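Local coordinates for terminal oxygenase component of carbazole 1,9a-dioxygenase (Sphingomonas, PDB 3GKQ), which probably serves as the Rieske non-haem iron oxygenase that receives electrons from a ferredoxin and dioxygenates carbazole at its angular position, at residues E54-I68 with L124-L138. Numbering follows the deposited sequence.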
loop_
_atom_site.group_PDB
_atom_site.type_symbol
_atom_site.label_atom_id
_atom_site.label_comp_id
_atom_site.label_asym_id
_atom_site.label_seq_id
_atom_site.Cartn_x
_atom_site.Cartn_y
_atom_site.Cartn_z
ATOM N N GLU A 54 0.985 4.796 -20.272
ATOM C CA GLU A 54 -0.218 4.963 -21.080
ATOM C C GLU A 54 -0.938 3.635 -21.327
ATOM O O GLU A 54 -0.315 2.636 -21.682
ATOM C CB GLU A 54 0.152 5.633 -22.411
ATOM C CG GLU A 54 0.620 7.087 -22.238
ATOM C CD GLU A 54 1.086 7.741 -23.540
ATOM O OE1 GLU A 54 0.593 7.367 -24.622
ATOM O OE2 GLU A 54 1.937 8.653 -23.475
ATOM N N LYS A 55 -2.251 3.630 -21.124
ATOM C CA LYS A 55 -3.050 2.424 -21.328
ATOM C C LYS A 55 -3.554 2.363 -22.765
ATOM O O LYS A 55 -4.257 3.259 -23.233
ATOM C CB LYS A 55 -4.213 2.396 -20.336
ATOM C CG LYS A 55 -3.750 2.263 -18.885
ATOM C CD LYS A 55 -4.896 2.407 -17.893
ATOM C CE LYS A 55 -5.868 1.242 -17.977
ATOM N NZ LYS A 55 -6.998 1.399 -17.011
ATOM N N VAL A 56 -3.185 1.293 -23.458
ATOM C CA VAL A 56 -3.547 1.112 -24.858
ATOM C C VAL A 56 -4.314 -0.189 -25.095
ATOM O O VAL A 56 -4.120 -1.170 -24.380
ATOM C CB VAL A 56 -2.265 1.116 -25.730
ATOM C CG1 VAL A 56 -2.618 1.015 -27.207
ATOM C CG2 VAL A 56 -1.456 2.388 -25.449
ATOM N N LEU A 57 -5.197 -0.185 -26.091
ATOM C CA LEU A 57 -5.972 -1.376 -26.424
ATOM C C LEU A 57 -5.610 -1.796 -27.846
ATOM O O LEU A 57 -5.726 -1.005 -28.787
ATOM C CB LEU A 57 -7.477 -1.096 -26.351
ATOM C CG LEU A 57 -8.374 -2.148 -25.678
ATOM C CD1 LEU A 57 -9.790 -1.983 -26.212
ATOM C CD2 LEU A 57 -7.877 -3.567 -25.931
ATOM N N LEU A 58 -5.172 -3.038 -27.997
ATOM C CA LEU A 58 -4.782 -3.557 -29.304
ATOM C C LEU A 58 -5.825 -4.521 -29.865
ATOM O O LEU A 58 -6.565 -5.157 -29.121
ATOM C CB LEU A 58 -3.451 -4.306 -29.196
ATOM C CG LEU A 58 -2.263 -3.641 -28.500
ATOM C CD1 LEU A 58 -1.126 -4.653 -28.393
ATOM C CD2 LEU A 58 -1.828 -2.412 -29.270
ATOM N N ASN A 59 -5.874 -4.623 -31.187
ATOM C CA ASN A 59 -6.783 -5.548 -31.846
ATOM C C ASN A 59 -6.304 -5.776 -33.266
ATOM O O ASN A 59 -5.672 -4.904 -33.870
ATOM C CB ASN A 59 -8.220 -5.020 -31.859
ATOM C CG ASN A 59 -9.221 -6.074 -32.324
ATOM O OD1 ASN A 59 -9.018 -7.275 -32.113
ATOM N ND2 ASN A 59 -10.310 -5.630 -32.942
ATOM N N ARG A 60 -6.587 -6.963 -33.784
ATOM C CA ARG A 60 -6.201 -7.316 -35.138
ATOM C C ARG A 60 -7.472 -7.453 -35.970
ATOM O O ARG A 60 -8.329 -8.292 -35.684
ATOM C CB ARG A 60 -5.411 -8.624 -35.120
ATOM C CG ARG A 60 -5.066 -9.182 -36.482
ATOM C CD ARG A 60 -3.974 -10.227 -36.353
ATOM N NE ARG A 60 -2.742 -9.728 -36.943
ATOM C CZ ARG A 60 -1.560 -9.716 -36.339
ATOM N NH1 ARG A 60 -1.418 -10.177 -35.104
ATOM N NH2 ARG A 60 -0.516 -9.233 -36.985
ATOM N N VAL A 61 -7.596 -6.597 -36.979
ATOM C CA VAL A 61 -8.761 -6.595 -37.857
ATOM C C VAL A 61 -8.293 -6.838 -39.285
ATOM O O VAL A 61 -7.526 -6.047 -39.842
ATOM C CB VAL A 61 -9.501 -5.246 -37.786
ATOM C CG1 VAL A 61 -10.759 -5.295 -38.645
ATOM C CG2 VAL A 61 -9.853 -4.926 -36.341
ATOM N N ASP A 62 -8.768 -7.932 -39.874
ATOM C CA ASP A 62 -8.373 -8.306 -41.225
ATOM C C ASP A 62 -6.854 -8.397 -41.285
ATOM O O ASP A 62 -6.220 -7.851 -42.187
ATOM C CB ASP A 62 -8.884 -7.290 -42.254
ATOM C CG ASP A 62 -10.402 -7.273 -42.351
ATOM O OD1 ASP A 62 -11.015 -8.358 -42.236
ATOM O OD2 ASP A 62 -10.980 -6.181 -42.551
ATOM N N GLY A 63 -6.281 -9.075 -40.295
ATOM C CA GLY A 63 -4.842 -9.257 -40.243
ATOM C C GLY A 63 -4.005 -8.048 -39.860
ATOM O O GLY A 63 -2.801 -8.185 -39.652
ATOM N N VAL A 64 -4.622 -6.873 -39.756
ATOM C CA VAL A 64 -3.881 -5.660 -39.412
ATOM C C VAL A 64 -4.061 -5.235 -37.952
ATOM O O VAL A 64 -5.186 -5.112 -37.466
ATOM C CB VAL A 64 -4.296 -4.485 -40.324
ATOM C CG1 VAL A 64 -3.485 -3.243 -39.980
ATOM C CG2 VAL A 64 -4.084 -4.865 -41.783
ATOM N N VAL A 65 -2.943 -5.003 -37.265
ATOM C CA VAL A 65 -2.977 -4.597 -35.860
ATOM C C VAL A 65 -3.243 -3.107 -35.701
ATOM O O VAL A 65 -2.600 -2.278 -36.341
ATOM C CB VAL A 65 -1.641 -4.924 -35.132
ATOM C CG1 VAL A 65 -1.732 -4.513 -33.658
ATOM C CG2 VAL A 65 -1.332 -6.406 -35.242
ATOM N N HIS A 66 -4.207 -2.778 -34.848
ATOM C CA HIS A 66 -4.544 -1.387 -34.575
ATOM C C HIS A 66 -4.386 -1.145 -33.078
ATOM O O HIS A 66 -4.502 -2.075 -32.277
ATOM C CB HIS A 66 -5.979 -1.084 -35.009
ATOM C CG HIS A 66 -6.187 -1.169 -36.490
ATOM N ND1 HIS A 66 -5.579 -0.304 -37.375
ATOM C CD2 HIS A 66 -6.913 -2.030 -37.241
ATOM C CE1 HIS A 66 -5.922 -0.629 -38.609
ATOM N NE2 HIS A 66 -6.731 -1.672 -38.556
ATOM N N ALA A 67 -4.113 0.103 -32.711
ATOM C CA ALA A 67 -3.922 0.466 -31.312
ATOM C C ALA A 67 -4.598 1.800 -30.998
ATOM O O ALA A 67 -4.365 2.797 -31.677
ATOM C CB ALA A 67 -2.430 0.547 -31.004
ATOM N N ILE A 68 -5.431 1.805 -29.962
ATOM C CA ILE A 68 -6.150 2.999 -29.543
ATOM C C ILE A 68 -6.011 3.188 -28.032
ATOM O O ILE A 68 -5.709 2.239 -27.302
ATOM C CB ILE A 68 -7.666 2.887 -29.855
ATOM C CG1 ILE A 68 -8.245 1.661 -29.137
ATOM C CG2 ILE A 68 -7.895 2.795 -31.370
ATOM C CD1 ILE A 68 -9.756 1.489 -29.275
ATOM N N LEU A 124 -10.588 8.908 -30.410
ATOM C CA LEU A 124 -9.671 8.370 -29.419
ATOM C C LEU A 124 -8.291 8.551 -30.029
ATOM O O LEU A 124 -8.160 8.618 -31.251
ATOM C CB LEU A 124 -9.928 6.874 -29.240
ATOM C CG LEU A 124 -10.611 6.265 -28.016
ATOM C CD1 LEU A 124 -11.521 7.243 -27.318
ATOM C CD2 LEU A 124 -11.362 5.025 -28.485
ATOM N N LYS A 125 -7.263 8.643 -29.195
ATOM C CA LYS A 125 -5.918 8.763 -29.738
ATOM C C LYS A 125 -5.532 7.398 -30.291
ATOM O O LYS A 125 -5.868 6.366 -29.701
ATOM C CB LYS A 125 -4.907 9.154 -28.658
ATOM C CG LYS A 125 -3.473 9.012 -29.150
ATOM C CD LYS A 125 -2.448 9.243 -28.067
ATOM C CE LYS A 125 -1.095 8.693 -28.510
ATOM N NZ LYS A 125 -0.678 9.193 -29.854
ATOM N N THR A 126 -4.839 7.390 -31.424
ATOM C CA THR A 126 -4.390 6.142 -32.024
ATOM C C THR A 126 -2.865 6.125 -31.962
ATOM O O THR A 126 -2.234 7.173 -31.917
ATOM C CB THR A 126 -4.828 6.019 -33.498
ATOM O OG1 THR A 126 -4.210 7.052 -34.273
ATOM C CG2 THR A 126 -6.345 6.143 -33.614
ATOM N N TYR A 127 -2.280 4.934 -31.942
ATOM C CA TYR A 127 -0.831 4.796 -31.891
ATOM C C TYR A 127 -0.315 4.121 -33.149
ATOM O O TYR A 127 -0.826 3.073 -33.552
ATOM C CB TYR A 127 -0.398 3.952 -30.686
ATOM C CG TYR A 127 -0.696 4.556 -29.331
ATOM C CD1 TYR A 127 -2.004 4.648 -28.859
ATOM C CD2 TYR A 127 0.339 5.022 -28.512
ATOM C CE1 TYR A 127 -2.279 5.185 -27.605
ATOM C CE2 TYR A 127 0.075 5.563 -27.257
ATOM C CZ TYR A 127 -1.235 5.642 -26.809
ATOM O OH TYR A 127 -1.505 6.178 -25.574
ATOM N N PRO A 128 0.696 4.719 -33.801
ATOM C CA PRO A 128 1.218 4.079 -35.008
ATOM C C PRO A 128 1.696 2.679 -34.634
ATOM O O PRO A 128 2.207 2.462 -33.530
ATOM C CB PRO A 128 2.361 5.000 -35.418
ATOM C CG PRO A 128 1.844 6.351 -35.010
ATOM C CD PRO A 128 1.264 6.066 -33.630
ATOM N N VAL A 129 1.518 1.732 -35.548
ATOM C CA VAL A 129 1.915 0.356 -35.301
ATOM C C VAL A 129 2.831 -0.188 -36.390
ATOM O O VAL A 129 2.700 0.166 -37.561
ATOM C CB VAL A 129 0.682 -0.570 -35.226
ATOM C CG1 VAL A 129 1.122 -1.998 -34.933
ATOM C CG2 VAL A 129 -0.282 -0.075 -34.157
ATOM N N ARG A 130 3.765 -1.040 -35.981
ATOM C CA ARG A 130 4.695 -1.704 -36.886
ATOM C C ARG A 130 4.803 -3.117 -36.342
ATOM O O ARG A 130 4.929 -3.314 -35.135
ATOM C CB ARG A 130 6.080 -1.050 -36.871
ATOM C CG ARG A 130 6.208 0.239 -37.683
ATOM C CD ARG A 130 6.002 0.003 -39.178
ATOM N NE ARG A 130 6.990 -0.917 -39.746
ATOM C CZ ARG A 130 8.234 -0.582 -40.084
ATOM N NH1 ARG A 130 8.665 0.665 -39.918
ATOM N NH2 ARG A 130 9.051 -1.498 -40.591
ATOM N N GLU A 131 4.740 -4.105 -37.222
ATOM C CA GLU A 131 4.836 -5.486 -36.789
ATOM C C GLU A 131 5.969 -6.150 -37.553
ATOM O O GLU A 131 5.889 -6.337 -38.766
ATOM C CB GLU A 131 3.504 -6.192 -37.036
ATOM C CG GLU A 131 3.448 -7.632 -36.591
ATOM C CD GLU A 131 2.023 -8.135 -36.506
ATOM O OE1 GLU A 131 1.171 -7.603 -37.245
ATOM O OE2 GLU A 131 1.756 -9.060 -35.713
ATOM N N GLU A 132 7.036 -6.482 -36.837
ATOM C CA GLU A 132 8.203 -7.105 -37.445
ATOM C C GLU A 132 8.809 -8.129 -36.502
ATOM O O GLU A 132 8.713 -8.000 -35.278
ATOM C CB GLU A 132 9.277 -6.058 -37.756
ATOM C CG GLU A 132 8.824 -4.861 -38.581
ATOM C CD GLU A 132 8.437 -5.232 -39.995
ATOM O OE1 GLU A 132 9.120 -6.089 -40.593
ATOM O OE2 GLU A 132 7.456 -4.658 -40.513
ATOM N N LYS A 133 9.443 -9.142 -37.083
ATOM C CA LYS A 133 10.108 -10.184 -36.316
ATOM C C LYS A 133 9.268 -10.780 -35.197
ATOM O O LYS A 133 9.787 -11.086 -34.125
ATOM C CB LYS A 133 11.412 -9.633 -35.737
ATOM C CG LYS A 133 12.373 -9.118 -36.789
ATOM C CD LYS A 133 12.714 -10.220 -37.786
ATOM C CE LYS A 133 13.625 -9.715 -38.891
ATOM N NZ LYS A 133 13.921 -10.794 -39.874
ATOM N N GLY A 134 7.973 -10.939 -35.449
ATOM C CA GLY A 134 7.090 -11.519 -34.455
ATOM C C GLY A 134 6.741 -10.604 -33.295
ATOM O O GLY A 134 6.238 -11.063 -32.272
ATOM N N LEU A 135 6.994 -9.311 -33.452
ATOM C CA LEU A 135 6.696 -8.349 -32.394
ATOM C C LEU A 135 5.830 -7.199 -32.884
ATOM O O LEU A 135 5.936 -6.772 -34.033
ATOM C CB LEU A 135 7.993 -7.763 -31.827
ATOM C CG LEU A 135 8.946 -8.685 -31.071
ATOM C CD1 LEU A 135 10.285 -7.980 -30.884
ATOM C CD2 LEU A 135 8.336 -9.067 -29.730
ATOM N N VAL A 136 4.971 -6.704 -32.004
ATOM C CA VAL A 136 4.124 -5.568 -32.338
ATOM C C VAL A 136 4.726 -4.340 -31.662
ATOM O O VAL A 136 4.780 -4.266 -30.432
ATOM C CB VAL A 136 2.670 -5.774 -31.841
ATOM C CG1 VAL A 136 2.674 -6.251 -30.402
ATOM C CG2 VAL A 136 1.893 -4.465 -31.939
ATOM N N PHE A 137 5.201 -3.394 -32.467
ATOM C CA PHE A 137 5.791 -2.161 -31.953
ATOM C C PHE A 137 4.788 -1.014 -32.016
ATOM O O PHE A 137 4.025 -0.896 -32.979
ATOM C CB PHE A 137 7.013 -1.744 -32.776
ATOM C CG PHE A 137 8.184 -2.672 -32.659
ATOM C CD1 PHE A 137 8.216 -3.871 -33.366
ATOM C CD2 PHE A 137 9.275 -2.328 -31.867
ATOM C CE1 PHE A 137 9.323 -4.714 -33.291
ATOM C CE2 PHE A 137 10.387 -3.163 -31.781
ATOM C CZ PHE A 137 10.412 -4.360 -32.496
ATOM N N LEU A 138 4.798 -0.168 -30.991
ATOM C CA LEU A 138 3.922 0.993 -30.955
ATOM C C LEU A 138 4.793 2.239 -30.877
ATOM O O LEU A 138 5.845 2.224 -30.235
ATOM C CB LEU A 138 3.015 0.965 -29.726
ATOM C CG LEU A 138 2.062 -0.208 -29.510
ATOM C CD1 LEU A 138 1.204 0.083 -28.282
ATOM C CD2 LEU A 138 1.191 -0.415 -30.742
HETATM O O HOH W 1 -0.133 -5.543 -38.249
HETATM O O HOH W 2 -2.872 1.960 -35.001
#
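Leu-138 sits at the apolar centre, its CD2 3.8 Å from Ala-67 CB and packed against Leu-58 CD2, while its CD1 meets Val-56 CG1 tip to tip. Val-65 extends this layer: its side chain crosses those of Val-129 and Val-136 at about a right angle, CG1 touching Val-129 CG1 and Val-136 CG2. Next comes Tyr-127, with Val-56 CG2 over one ring face, 3.8 Å from the centroid in a CH-pi contact. The antiparallel hairpin 54-68 of the Rieske domain packs face against face with hairpin 129-138, whose second strand pairs with strand 31-35; each is closed by a type I' turn. They join at one edge, where Ile-68 bridges Thr-126 and Tyr-127 N donates to Ala-67 O (3.0 Å); a water links Ala-67 N to Tyr-127 O. With CG anti to the carbonyl carbon (chi1 -65°), Tyr-127 carries its hydroxyl to Glu-54, donating to the anti lone pair of OE1 at 2.6 Å. With a phenylalanine here, Glu-54 OE1 would probably lose this donor. Glu-54 OE2 also pairs with Arg-29. At the far end Arg-60 and Glu-131 face each other as opposite charges, but NH2 and OE1 are modelled too close, leaving the salt bridge's detail doubtful; Val-65 N donates to a second water beside Glu-131.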